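PDB 6ITX: fiber protein from Duck adenovirus 1, which probably attaches the virus to its host cell through the C-terminal head domain of the fiber, the part held in this chain. Local coordinates for residues Y108-S113 against S178-P183; I139-T144 against F161-C166; I96-N101 against A123-L128. All coordinates share one frame; numbering follows the deposited sequence.

Interaction 1 (Y108-S113 against S178-P183); sequences YEIFAS and SGWPAP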
ATOM      1  N   TYR A 108      -6.219   9.706 -26.616  1.00 40.38           N
ATOM      2  CA  TYR A 108      -7.047   9.334 -25.470  1.00 38.06           C
ATOM      3  C   TYR A 108      -8.156   8.418 -25.985  1.00 42.81           C
ATOM      4  O   TYR A 108      -9.249   8.865 -26.349  1.00 41.97           O
ATOM      5  CB  TYR A 108      -7.602  10.605 -24.755  1.00 42.27           C
ATOM      6  CG  TYR A 108      -6.501  11.566 -24.348  1.00 39.86           C
ATOM      7  CD1 TYR A 108      -6.006  12.503 -25.249  1.00 40.77           C
ATOM      8  CD2 TYR A 108      -5.923  11.504 -23.082  1.00 37.44           C
ATOM      9  CE1 TYR A 108      -4.984  13.362 -24.901  1.00 37.52           C
ATOM     10  CE2 TYR A 108      -4.895  12.375 -22.721  1.00 37.23           C
ATOM     11  CZ  TYR A 108      -4.431  13.296 -23.645  1.00 39.63           C
ATOM     12  OH  TYR A 108      -3.411  14.163 -23.324  1.00 46.71           O
ATOM     13  N   GLU A 109      -7.869   7.116 -26.008  1.00 50.56           N
ATOM     14  CA  GLU A 109      -8.769   6.121 -26.584  1.00 48.13           C
ATOM     15  C   GLU A 109      -9.212   5.062 -25.568  1.00 49.89           C
ATOM     16  O   GLU A 109      -9.715   3.994 -25.955  1.00 52.06           O
ATOM     17  CB  GLU A 109      -8.094   5.473 -27.796  1.00 48.96           C
ATOM     18  CG  GLU A 109      -7.952   6.423 -28.983  1.00 45.72           C
ATOM     19  CD  GLU A 109      -6.663   6.221 -29.760  1.00 62.17           C
ATOM     20  OE1 GLU A 109      -5.899   5.253 -29.481  1.00 57.00           O
ATOM     21  OE2 GLU A 109      -6.417   7.048 -30.669  1.00 69.56           O
ATOM     22  N   ILE A 110      -9.038   5.340 -24.275  1.00 46.11           N
ATOM     23  CA  ILE A 110      -9.416   4.439 -23.192  1.00 39.02           C
ATOM     24  C   ILE A 110     -10.719   4.955 -22.608  1.00 39.53           C
ATOM     25  O   ILE A 110     -10.854   6.162 -22.374  1.00 39.07           O
ATOM     26  CB  ILE A 110      -8.305   4.373 -22.134  1.00 37.54           C
ATOM     27  CG1 ILE A 110      -6.998   3.952 -22.806  1.00 36.53           C
ATOM     28  CG2 ILE A 110      -8.671   3.434 -21.009  1.00 33.18           C
ATOM     29  CD1 ILE A 110      -7.085   2.617 -23.476  1.00 36.19           C
ATOM     30  N   PHE A 111     -11.693   4.059 -22.400  1.00 40.02           N
ATOM     31  CA  PHE A 111     -13.049   4.470 -22.039  1.00 36.86           C
ATOM     32  C   PHE A 111     -13.237   4.436 -20.530  1.00 37.32           C
ATOM     33  O   PHE A 111     -13.005   3.405 -19.900  1.00 35.72           O
ATOM     34  CB  PHE A 111     -14.088   3.573 -22.707  1.00 38.24           C
ATOM     35  CG  PHE A 111     -15.514   4.065 -22.559  1.00 40.77           C
ATOM     36  CD1 PHE A 111     -16.272   3.730 -21.441  1.00 44.97           C
ATOM     37  CD2 PHE A 111     -16.109   4.829 -23.551  1.00 40.79           C
ATOM     38  CE1 PHE A 111     -17.597   4.183 -21.302  1.00 46.61           C
ATOM     39  CE2 PHE A 111     -17.430   5.280 -23.425  1.00 41.73           C
ATOM     40  CZ  PHE A 111     -18.173   4.958 -22.308  1.00 44.66           C
ATOM     41  N   ALA A 112     -13.679   5.558 -19.965  1.00 34.73           N
ATOM     42  CA  ALA A 112     -13.982   5.674 -18.545  1.00 31.80           C
ATOM     43  C   ALA A 112     -15.444   6.035 -18.383  1.00 37.01           C
ATOM     44  O   ALA A 112     -15.916   6.999 -18.996  1.00 38.86           O
ATOM     45  CB  ALA A 112     -13.125   6.748 -17.859  1.00 31.39           C
ATOM     46  N   SER A 113     -16.156   5.280 -17.551  1.00 39.37           N
ATOM     47  CA  SER A 113     -17.542   5.606 -17.252  1.00 41.67           C
ATOM     48  C   SER A 113     -17.599   6.516 -16.026  1.00 34.24           C
ATOM     49  O   SER A 113     -16.825   6.352 -15.081  1.00 32.71           O
ATOM     50  CB  SER A 113     -18.360   4.332 -17.041  1.00 37.14           C
ATOM     51  OG  SER A 113     -19.715   4.645 -16.759  1.00 41.16           O
ATOM     52  N   SER A 178     -13.134  -0.997 -21.059  1.00 39.97           N
ATOM     53  CA  SER A 178     -12.433   0.271 -21.228  1.00 39.66           C
ATOM     54  C   SER A 178     -11.658   0.335 -22.531  1.00 38.31           C
ATOM     55  O   SER A 178     -11.124   1.395 -22.866  1.00 40.11           O
ATOM     56  CB  SER A 178     -11.493   0.528 -20.046  1.00 37.30           C
ATOM     57  OG  SER A 178     -12.231   0.729 -18.844  1.00 34.71           O
ATOM     58  N   GLY A 179     -11.593  -0.771 -23.262  1.00 41.34           N
ATOM     59  CA  GLY A 179     -10.938  -0.819 -24.555  1.00 39.25           C
ATOM     60  C   GLY A 179      -9.430  -0.753 -24.516  1.00 35.85           C
ATOM     61  O   GLY A 179      -8.831  -0.111 -25.376  1.00 41.20           O
ATOM     62  N   TRP A 180      -8.795  -1.384 -23.536  1.00 43.44           N
ATOM     63  CA  TRP A 180      -7.339  -1.375 -23.512  1.00 40.75           C
ATOM     64  C   TRP A 180      -6.829  -2.178 -24.699  1.00 36.45           C
ATOM     65  O   TRP A 180      -7.545  -3.025 -25.230  1.00 37.40           O
ATOM     66  CB  TRP A 180      -6.792  -1.960 -22.206  1.00 35.92           C
ATOM     67  CG  TRP A 180      -7.051  -1.108 -20.973  1.00 32.64           C
ATOM     68  CD1 TRP A 180      -8.138  -1.169 -20.169  1.00 38.03           C
ATOM     69  CD2 TRP A 180      -6.200  -0.084 -20.417  1.00 34.71           C
ATOM     70  NE1 TRP A 180      -8.035  -0.250 -19.144  1.00 41.92           N
ATOM     71  CE2 TRP A 180      -6.854   0.429 -19.277  1.00 37.54           C
ATOM     72  CE3 TRP A 180      -4.952   0.454 -20.779  1.00 39.87           C
ATOM     73  CZ2 TRP A 180      -6.303   1.446 -18.484  1.00 32.86           C
ATOM     74  CZ3 TRP A 180      -4.408   1.475 -20.000  1.00 36.26           C
ATOM     75  CH2 TRP A 180      -5.087   1.959 -18.866  1.00 35.87           C
ATOM     76  N   PRO A 181      -5.627  -1.887 -25.181  1.00 45.69           N
ATOM     77  CA  PRO A 181      -5.002  -2.779 -26.169  1.00 39.37           C
ATOM     78  C   PRO A 181      -4.728  -4.137 -25.545  1.00 35.94           C
ATOM     79  O   PRO A 181      -4.931  -4.359 -24.348  1.00 44.74           O
ATOM     80  CB  PRO A 181      -3.703  -2.056 -26.545  1.00 35.57           C
ATOM     81  CG  PRO A 181      -3.978  -0.617 -26.230  1.00 38.89           C
ATOM     82  CD  PRO A 181      -4.849  -0.648 -24.989  1.00 42.49           C
ATOM     83  N   ALA A 182      -4.279  -5.068 -26.377  1.00 35.77           N
ATOM     84  CA  ALA A 182      -3.813  -6.340 -25.857  1.00 34.86           C
ATOM     85  C   ALA A 182      -2.733  -6.082 -24.808  1.00 37.45           C
ATOM     86  O   ALA A 182      -2.018  -5.083 -24.872  1.00 38.46           O
ATOM     87  CB  ALA A 182      -3.252  -7.205 -26.981  1.00 36.82           C
ATOM     88  N   PRO A 183      -2.600  -6.946 -23.814  1.00 36.83           N
ATOM     89  CA  PRO A 183      -1.432  -6.832 -22.943  1.00 40.28           C
ATOM     90  C   PRO A 183      -0.174  -7.129 -23.749  1.00 39.98           C
ATOM     91  O   PRO A 183      -0.227  -7.646 -24.868  1.00 42.75           O
ATOM     92  CB  PRO A 183      -1.677  -7.883 -21.848  1.00 40.80           C
ATOM     93  CG  PRO A 183      -3.071  -8.384 -22.055  1.00 38.71           C
ATOM     94  CD  PRO A 183      -3.419  -8.124 -23.495  1.00 38.16           C
TER

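Interaction 2 (I139-T144 against F161-C166); sequences IQIKAT and FGLVLC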
ATOM      1  N   ILE A 139      -1.032   1.772 -11.833  1.00 33.76           N
ATOM      2  CA  ILE A 139      -1.855   2.339 -12.892  1.00 33.42           C
ATOM      3  C   ILE A 139      -1.581   3.838 -12.967  1.00 30.13           C
ATOM      4  O   ILE A 139      -1.410   4.506 -11.937  1.00 28.69           O
ATOM      5  CB  ILE A 139      -3.351   2.043 -12.675  1.00 28.73           C
ATOM      6  CG1 ILE A 139      -4.186   2.636 -13.810  1.00 33.34           C
ATOM      7  CG2 ILE A 139      -3.807   2.549 -11.333  1.00 27.34           C
ATOM      8  CD1 ILE A 139      -5.500   1.899 -14.054  1.00 34.32           C
ATOM      9  N   GLN A 140      -1.497   4.355 -14.192  1.00 27.26           N
ATOM     10  CA  GLN A 140      -1.226   5.767 -14.436  1.00 29.54           C
ATOM     11  C   GLN A 140      -2.194   6.240 -15.504  1.00 31.35           C
ATOM     12  O   GLN A 140      -2.259   5.638 -16.581  1.00 30.01           O
ATOM     13  CB  GLN A 140       0.224   5.990 -14.886  1.00 27.98           C
ATOM     14  CG  GLN A 140       0.560   7.438 -15.160  1.00 30.58           C
ATOM     15  CD  GLN A 140       2.052   7.694 -15.325  1.00 28.92           C
ATOM     16  OE1 GLN A 140       2.772   6.915 -15.938  1.00 36.56           O
ATOM     17  NE2 GLN A 140       2.511   8.800 -14.781  1.00 26.92           N
ATOM     18  N   ILE A 141      -2.947   7.306 -15.201  1.00 28.44           N
ATOM     19  CA  ILE A 141      -4.008   7.812 -16.068  1.00 28.03           C
ATOM     20  C   ILE A 141      -3.731   9.269 -16.400  1.00 34.28           C
ATOM     21  O   ILE A 141      -3.366  10.051 -15.515  1.00 35.45           O
ATOM     22  CB  ILE A 141      -5.395   7.668 -15.407  1.00 32.65           C
ATOM     23  CG1 ILE A 141      -5.677   6.197 -15.113  1.00 27.59           C
ATOM     24  CG2 ILE A 141      -6.514   8.281 -16.299  1.00 31.65           C
ATOM     25  CD1 ILE A 141      -5.757   5.389 -16.381  1.00 32.35           C
ATOM     26  N   LYS A 142      -3.908   9.637 -17.674  1.00 34.95           N
ATOM     27  CA  LYS A 142      -3.813  11.025 -18.115  1.00 34.59           C
ATOM     28  C   LYS A 142      -5.097  11.413 -18.826  1.00 35.37           C
ATOM     29  O   LYS A 142      -5.587  10.656 -19.670  1.00 35.78           O
ATOM     30  CB  LYS A 142      -2.631  11.232 -19.051  1.00 36.32           C
ATOM     31  CG  LYS A 142      -2.436  12.677 -19.432  1.00 39.10           C
ATOM     32  CD  LYS A 142      -1.120  12.848 -20.147  1.00 40.50           C
ATOM     33  CE  LYS A 142      -1.070  14.146 -20.931  1.00 40.68           C
ATOM     34  NZ  LYS A 142       0.251  14.199 -21.650  1.00 46.74           N
ATOM     35  N   ALA A 143      -5.629  12.592 -18.511  1.00 30.51           N
ATOM     36  CA  ALA A 143      -6.894  13.007 -19.098  1.00 30.19           C
ATOM     37  C   ALA A 143      -6.873  14.483 -19.496  1.00 34.73           C
ATOM     38  O   ALA A 143      -6.103  15.292 -18.966  1.00 34.51           O
ATOM     39  CB  ALA A 143      -8.048  12.743 -18.133  1.00 32.68           C
ATOM     40  N   THR A 144      -7.740  14.829 -20.451  1.00 32.39           N
ATOM     41  CA  THR A 144      -7.954  16.212 -20.856  1.00 32.93           C
ATOM     42  C   THR A 144      -9.433  16.556 -20.765  1.00 30.71           C
ATOM     43  O   THR A 144     -10.305  15.704 -20.959  1.00 33.42           O
ATOM     44  CB  THR A 144      -7.462  16.486 -22.291  1.00 35.82           C
ATOM     45  OG1 THR A 144      -8.195  15.679 -23.220  1.00 39.75           O
ATOM     46  CG2 THR A 144      -5.979  16.200 -22.428  1.00 34.44           C
ATOM     47  N   PHE A 161     -14.362   8.618 -11.952  1.00 31.46           N
ATOM     48  CA  PHE A 161     -14.482   7.815 -13.160  1.00 31.59           C
ATOM     49  C   PHE A 161     -14.093   6.368 -12.872  1.00 33.39           C
ATOM     50  O   PHE A 161     -13.298   6.085 -11.969  1.00 33.54           O
ATOM     51  CB  PHE A 161     -13.648   8.405 -14.302  1.00 28.65           C
ATOM     52  CG  PHE A 161     -12.162   8.474 -14.032  1.00 30.63           C
ATOM     53  CD1 PHE A 161     -11.599   9.604 -13.460  1.00 32.84           C
ATOM     54  CD2 PHE A 161     -11.321   7.428 -14.409  1.00 34.44           C
ATOM     55  CE1 PHE A 161     -10.216   9.681 -13.231  1.00 33.35           C
ATOM     56  CE2 PHE A 161      -9.934   7.490 -14.195  1.00 30.55           C
ATOM     57  CZ  PHE A 161      -9.382   8.612 -13.604  1.00 32.15           C
ATOM     58  N   GLY A 162     -14.687   5.457 -13.634  1.00 32.79           N
ATOM     59  CA  GLY A 162     -14.472   4.026 -13.467  1.00 32.57           C
ATOM     60  C   GLY A 162     -13.829   3.432 -14.709  1.00 35.83           C
ATOM     61  O   GLY A 162     -14.167   3.806 -15.835  1.00 39.79           O
ATOM     62  N   LEU A 163     -12.910   2.504 -14.494  1.00 35.19           N
ATOM     63  CA  LEU A 163     -12.193   1.833 -15.566  1.00 30.97           C
ATOM     64  C   LEU A 163     -12.222   0.346 -15.295  1.00 32.52           C
ATOM     65  O   LEU A 163     -12.357  -0.092 -14.155  1.00 36.02           O
ATOM     66  CB  LEU A 163     -10.729   2.264 -15.643  1.00 32.63           C
ATOM     67  CG  LEU A 163     -10.470   3.740 -15.885  1.00 37.85           C
ATOM     68  CD1 LEU A 163      -9.056   4.037 -15.472  1.00 35.56           C
ATOM     69  CD2 LEU A 163     -10.696   4.068 -17.362  1.00 34.10           C
ATOM     70  N   VAL A 164     -12.062  -0.439 -16.340  1.00 31.65           N
ATOM     71  CA  VAL A 164     -11.897  -1.868 -16.170  1.00 28.49           C
ATOM     72  C   VAL A 164     -10.563  -2.249 -16.768  1.00 30.69           C
ATOM     73  O   VAL A 164     -10.180  -1.739 -17.828  1.00 31.34           O
ATOM     74  CB  VAL A 164     -13.054  -2.668 -16.810  1.00 35.99           C
ATOM     75  CG1 VAL A 164     -12.878  -4.155 -16.572  1.00 30.14           C
ATOM     76  CG2 VAL A 164     -14.410  -2.182 -16.254  1.00 38.00           C
ATOM     77  N   LEU A 165      -9.839  -3.104 -16.057  1.00 34.50           N
ATOM     78  CA  LEU A 165      -8.638  -3.749 -16.564  1.00 35.43           C
ATOM     79  C   LEU A 165      -9.018  -5.164 -16.936  1.00 34.72           C
ATOM     80  O   LEU A 165      -9.505  -5.909 -16.086  1.00 42.47           O
ATOM     81  CB  LEU A 165      -7.521  -3.784 -15.521  1.00 34.76           C
ATOM     82  CG  LEU A 165      -7.120  -2.487 -14.842  1.00 37.69           C
ATOM     83  CD1 LEU A 165      -5.710  -2.652 -14.294  1.00 42.30           C
ATOM     84  CD2 LEU A 165      -7.236  -1.282 -15.799  1.00 31.74           C
ATOM     85  N   CYS A 166      -8.778  -5.544 -18.187  1.00 41.56           N
ATOM     86  CA  CYS A 166      -9.058  -6.896 -18.662  1.00 42.61           C
ATOM     87  C   CYS A 166      -7.778  -7.499 -19.219  1.00 41.26           C
ATOM     88  O   CYS A 166      -7.577  -7.536 -20.441  1.00 42.92           O
ATOM     89  CB  CYS A 166     -10.165  -6.902 -19.711  1.00 42.70           C
ATOM     90  SG  CYS A 166     -10.787  -8.562 -20.000  1.00 51.53           S
TER

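Interaction 3 (I96-N101 against A123-L128); sequences IISMGN and AGYVYL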
ATOM      1  N   ILE A  96       5.425 -10.601 -15.854  1.00 41.08           N
ATOM      2  CA  ILE A  96       5.220  -9.188 -16.123  1.00 37.34           C
ATOM      3  C   ILE A  96       4.342  -9.035 -17.355  1.00 41.24           C
ATOM      4  O   ILE A  96       4.587  -9.679 -18.379  1.00 42.92           O
ATOM      5  CB  ILE A  96       6.553  -8.456 -16.342  1.00 39.41           C
ATOM      6  CG1 ILE A  96       7.593  -8.878 -15.294  1.00 32.24           C
ATOM      7  CG2 ILE A  96       6.324  -6.944 -16.355  1.00 38.64           C
ATOM      8  CD1 ILE A  96       8.746  -7.923 -15.196  1.00 27.28           C
ATOM      9  N   ILE A  97       3.312  -8.193 -17.253  1.00 39.94           N
ATOM     10  CA  ILE A  97       2.552  -7.730 -18.405  1.00 39.46           C
ATOM     11  C   ILE A  97       2.330  -6.242 -18.226  1.00 38.97           C
ATOM     12  O   ILE A  97       2.439  -5.701 -17.126  1.00 40.76           O
ATOM     13  CB  ILE A  97       1.173  -8.424 -18.608  1.00 41.76           C
ATOM     14  CG1 ILE A  97       0.206  -8.084 -17.464  1.00 38.21           C
ATOM     15  CG2 ILE A  97       1.322  -9.926 -18.848  1.00 39.26           C
ATOM     16  CD1 ILE A  97      -1.240  -8.415 -17.771  1.00 35.77           C
ATOM     17  N   SER A  98       1.988  -5.585 -19.324  1.00 39.56           N
ATOM     18  CA  SER A  98       1.648  -4.177 -19.294  1.00 38.86           C
ATOM     19  C   SER A  98       0.549  -3.904 -20.313  1.00 41.81           C
ATOM     20  O   SER A  98       0.379  -4.643 -21.287  1.00 38.13           O
ATOM     21  CB  SER A  98       2.885  -3.309 -19.568  1.00 36.35           C
ATOM     22  OG  SER A  98       3.215  -3.338 -20.936  1.00 39.48           O
ATOM     23  N   MET A  99      -0.220  -2.846 -20.066  1.00 41.80           N
ATOM     24  CA  MET A  99      -1.277  -2.452 -20.984  1.00 40.08           C
ATOM     25  C   MET A  99      -1.259  -0.947 -21.176  1.00 36.25           C
ATOM     26  O   MET A  99      -0.888  -0.194 -20.274  1.00 40.84           O
ATOM     27  CB  MET A  99      -2.641  -2.903 -20.477  1.00 45.36           C
ATOM     28  CG  MET A  99      -2.548  -4.135 -19.604  1.00 43.95           C
ATOM     29  SD  MET A  99      -4.122  -4.507 -18.853  1.00 64.94           S
ATOM     30  CE  MET A  99      -3.660  -5.990 -18.007  1.00 51.76           C
ATOM     31  N   GLY A 100      -1.661  -0.512 -22.359  1.00 35.81           N
ATOM     32  CA  GLY A 100      -1.624   0.893 -22.658  1.00 36.66           C
ATOM     33  C   GLY A 100      -0.240   1.325 -23.097  1.00 37.94           C
ATOM     34  O   GLY A 100       0.630   0.512 -23.424  1.00 39.27           O
ATOM     35  N   ASN A 101      -0.035   2.640 -23.080  1.00 40.60           N
ATOM     36  CA  ASN A 101       1.114   3.280 -23.712  1.00 34.45           C
ATOM     37  C   ASN A 101       1.752   4.220 -22.703  1.00 37.33           C
ATOM     38  O   ASN A 101       1.193   5.285 -22.405  1.00 36.12           O
ATOM     39  CB  ASN A 101       0.674   4.035 -24.965  1.00 28.65           C
ATOM     40  CG  ASN A 101       1.743   4.947 -25.511  1.00 33.66           C
ATOM     41  OD1 ASN A 101       2.935   4.732 -25.310  1.00 38.60           O
ATOM     42  ND2 ASN A 101       1.321   5.965 -26.236  1.00 38.66           N
ATOM     43  N   ALA A 123      -6.172   8.457 -21.312  1.00 35.60           N
ATOM     44  CA  ALA A 123      -4.982   7.708 -21.673  1.00 32.67           C
ATOM     45  C   ALA A 123      -4.412   7.041 -20.430  1.00 36.18           C
ATOM     46  O   ALA A 123      -4.527   7.571 -19.317  1.00 37.34           O
ATOM     47  CB  ALA A 123      -3.936   8.605 -22.329  1.00 31.80           C
ATOM     48  N   GLY A 124      -3.804   5.870 -20.614  1.00 31.94           N
ATOM     49  CA  GLY A 124      -3.363   5.098 -19.473  1.00 32.55           C
ATOM     50  C   GLY A 124      -2.203   4.173 -19.765  1.00 35.36           C
ATOM     51  O   GLY A 124      -1.957   3.774 -20.908  1.00 33.08           O
ATOM     52  N   TYR A 125      -1.503   3.816 -18.689  1.00 35.55           N
ATOM     53  CA  TYR A 125      -0.445   2.817 -18.708  1.00 35.89           C
ATOM     54  C   TYR A 125      -0.547   1.968 -17.452  1.00 35.37           C
ATOM     55  O   TYR A 125      -0.566   2.503 -16.342  1.00 40.66           O
ATOM     56  CB  TYR A 125       0.933   3.468 -18.771  1.00 31.36           C
ATOM     57  CG  TYR A 125       2.018   2.447 -18.859  1.00 35.01           C
ATOM     58  CD1 TYR A 125       2.038   1.538 -19.913  1.00 40.80           C
ATOM     59  CD2 TYR A 125       3.024   2.371 -17.899  1.00 31.69           C
ATOM     60  CE1 TYR A 125       3.045   0.585 -20.019  1.00 39.47           C
ATOM     61  CE2 TYR A 125       4.039   1.425 -17.992  1.00 29.18           C
ATOM     62  CZ  TYR A 125       4.039   0.537 -19.058  1.00 36.50           C
ATOM     63  OH  TYR A 125       5.013  -0.422 -19.183  1.00 40.93           O
ATOM     64  N   VAL A 126      -0.596   0.651 -17.613  1.00 39.28           N
ATOM     65  CA  VAL A 126      -0.744  -0.276 -16.497  1.00 36.06           C
ATOM     66  C   VAL A 126       0.417  -1.259 -16.521  1.00 35.54           C
ATOM     67  O   VAL A 126       0.631  -1.949 -17.522  1.00 34.79           O
ATOM     68  CB  VAL A 126      -2.079  -1.035 -16.559  1.00 34.72           C
ATOM     69  CG1 VAL A 126      -2.363  -1.707 -15.213  1.00 36.46           C
ATOM     70  CG2 VAL A 126      -3.198  -0.103 -16.957  1.00 35.73           C
ATOM     71  N   TYR A 127       1.141  -1.341 -15.413  1.00 30.70           N
ATOM     72  CA  TYR A 127       2.269  -2.242 -15.261  1.00 33.36           C
ATOM     73  C   TYR A 127       1.921  -3.230 -14.165  1.00 35.95           C
ATOM     74  O   TYR A 127       1.752  -2.831 -13.013  1.00 37.92           O
ATOM     75  CB  TYR A 127       3.545  -1.476 -14.905  1.00 34.29           C
ATOM     76  CG  TYR A 127       4.832  -2.267 -15.065  1.00 40.53           C
ATOM     77  CD1 TYR A 127       5.345  -2.562 -16.341  1.00 38.42           C
ATOM     78  CD2 TYR A 127       5.548  -2.697 -13.954  1.00 35.36           C
ATOM     79  CE1 TYR A 127       6.527  -3.257 -16.496  1.00 33.10           C
ATOM     80  CE2 TYR A 127       6.737  -3.404 -14.102  1.00 37.77           C
ATOM     81  CZ  TYR A 127       7.222  -3.687 -15.375  1.00 39.55           C
ATOM     82  OH  TYR A 127       8.408  -4.400 -15.528  1.00 37.21           O
ATOM     83  N   LEU A 128       1.818  -4.509 -14.514  1.00 37.87           N
ATOM     84  CA  LEU A 128       1.453  -5.542 -13.560  1.00 36.97           C
ATOM     85  C   LEU A 128       2.556  -6.585 -13.460  1.00 38.41           C
ATOM     86  O   LEU A 128       3.018  -7.109 -14.483  1.00 36.27           O
ATOM     87  CB  LEU A 128       0.141  -6.202 -13.955  1.00 34.84           C
ATOM     88  CG  LEU A 128      -1.006  -5.217 -14.126  1.00 36.51           C
ATOM     89  CD1 LEU A 128      -2.192  -5.945 -14.683  1.00 38.06           C
ATOM     90  CD2 LEU A 128      -1.360  -4.570 -12.790  1.00 41.58           C
TER
HETATM   91  O   HOH W   1      -1.432   6.143 -23.164  1.00 31.97           O

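Interaction 1 (Y108-S113 against S178-P183)
F111 and S178 meet through two hydrogen bonds that tie the edge of strand 110-114 to the loop ahead of strand 184-187. F111 N donates to S178 O over 2.8 Å. The bond is nearly straight at the hydrogen, 173°, but the donor is tilted out of the carbonyl plane. In return S178 OG donates to F111 O at 3.0 Å, almost in line with that C=O. S178 keeps OG beside its own backbone N (chi1 -66°), which lets the hydroxyl reach over to the strand. The same OG is also hydrogen-bonded to V164 N, so the serine bridges strand 110-114 and strand 160-165.

The tight side of the contact is apolar and centred on I110. Its CG2 lies over one face of the W180 indole, off toward the rim, and makes a CH-pi contact 4.2 Å from the centroid of the six-membered ring. The two side chains cross at about a right angle. I110 CD1 lies beside G179 O and the W180 backbone, with P181 CD more distant at 4.2 Å. The solvent side is loose. E109 and G179 are exposed there, with P181 at the margin, and E109 makes no bond to the loop. The F111 ring leads away from the loop; of the F111 side chain, CB is nearest S178. E109 and I110 form a classic beta bulge opposite V122.

The polar link between the two segments thus rests on S178, through both its main chain and its hydroxyl. I110 and W180 add only apolar contact to each other, and W180 NE1 has a weak hydrogen bond to V164 O.

Interaction 2 (I139-T144 against F161-C166)
This contact packs two strands across the hydrophobic interior of the head domain, probably a beta-sandwich as in other adenovirus fiber heads. Strand 134-144 and strand 160-165 are not hydrogen-bonded to each other. Their short axes come no closer than 11.3 Å, at an angle of 132° between their directions. Alternate residues point inward: I139 and I141 from one strand, F161, L163 and L165 from the other.

The closest touch joins I141 CD1 and L163 CD1 at 3.7 Å. These two side chains meet end on. The other branch of I141, CG2, meets F161 CZ at 3.9 Å. I141 and F161 run by each other in opposing senses, and the methyl comes to the ring at a slant. F161 holds CG between its backbone N and carbonyl carbon (chi1 61°), and the ring rises toward I141 with CZ leading. L163 CD1 lies at the edge of this ring, in its plane. At the far end I139 CD1 packs on L165 CD2 at 4.0 Å. Here I139 sends CG1 away from its backbone N (chi1 -179°), which brings CD1 close to both leucines, nearer L165; L163 CD1 is the more distant at 4.4 Å.

All five residues are buried, and no polar atom joins the two sides. Strand 262-271 adds F267, which stacks on F161 and touches I139 and L163. Strand 118-131 adds V122 against I141 and V126 against L165. Strand 134-144 itself pairs with strands 118-131 and 288-299, while strand 160-165 pairs with strand 262-271.

Interaction 3 (I96-N101 against A123-L128)
Y127 turns its ring away from its own backbone N (chi1 -165°), and I96 CG2 likewise lies anti to the isoleucine N. The hydroxyl end of the tyrosine then passes the isoleucine, with I96 CG2 against Y127 CZ and 3.4 Å from Y127 OH. Y125 also has CG opposite its backbone N (chi1 -177°). Its ring runs along strand 95-100 and brings OH to 3.6 Å from S98 CB. M99 O lies at a slant to this ring, while G100 O is at its edge.

Between these groups the two antiparallel strands pair regularly from I97 to M99, and strand 95-100 turns off at G100. I97 with L128 and M99 with V126 are hydrogen-bonded pairs, each closed by two backbone bonds. S98 with Y127 and G100 with Y125 are the non-hydrogen-bonded pairs. M99 N to V126 O and V126 N to M99 O both measure 2.8 Å. N101 N extends the pairing to G124 O at 3.1 Å, although strand 95-100 has ended. A water donates to N101 O, and weakly to G124 O.

I97, M99, V126 and L128 share one face of the sheet. The extended M99 chain crosses L128 and brings CE to 3.6 Å from L128 CD1. S98 and Y127 lie on the opposite face. G100 has a positive phi, 82°, a backbone shape that suits glycine, and its CA approaches G124 O.

Three polar side chains find partners beyond the two strands. S98 OG bonds W186 NE1, N101 ND2 bonds D105 OD1, and Y127 OH bonds G132 O of a second subunit. The strand pair is therefore held by its main chain, apolar on the M99 face, and able on the Y127 face to join the subunits of the trimer.

Overall arrangement
Interaction 2 is the core contact, its centre about 4 Å from the chain centre, all apolar and without hydrogen bonds. Interaction 3 is also buried but lies farther out, its centre about 10 Å from that of the chain, and is chiefly main-chain pairing with one face at a subunit interface. Interaction 1 is partly buried and joins a strand edge to a loop. Strand 118-131 pairs with strands 95-100, 110-114 and 134-144, so it reaches all three contacts. A backbone hydrogen bond from Y125 N to Q140 O links interactions 3 and 2. W180 of interaction 1 packs on V126 of interaction 3. Another backbone hydrogen bond, G162 N to S113 O, ties interaction 2 to interaction 1.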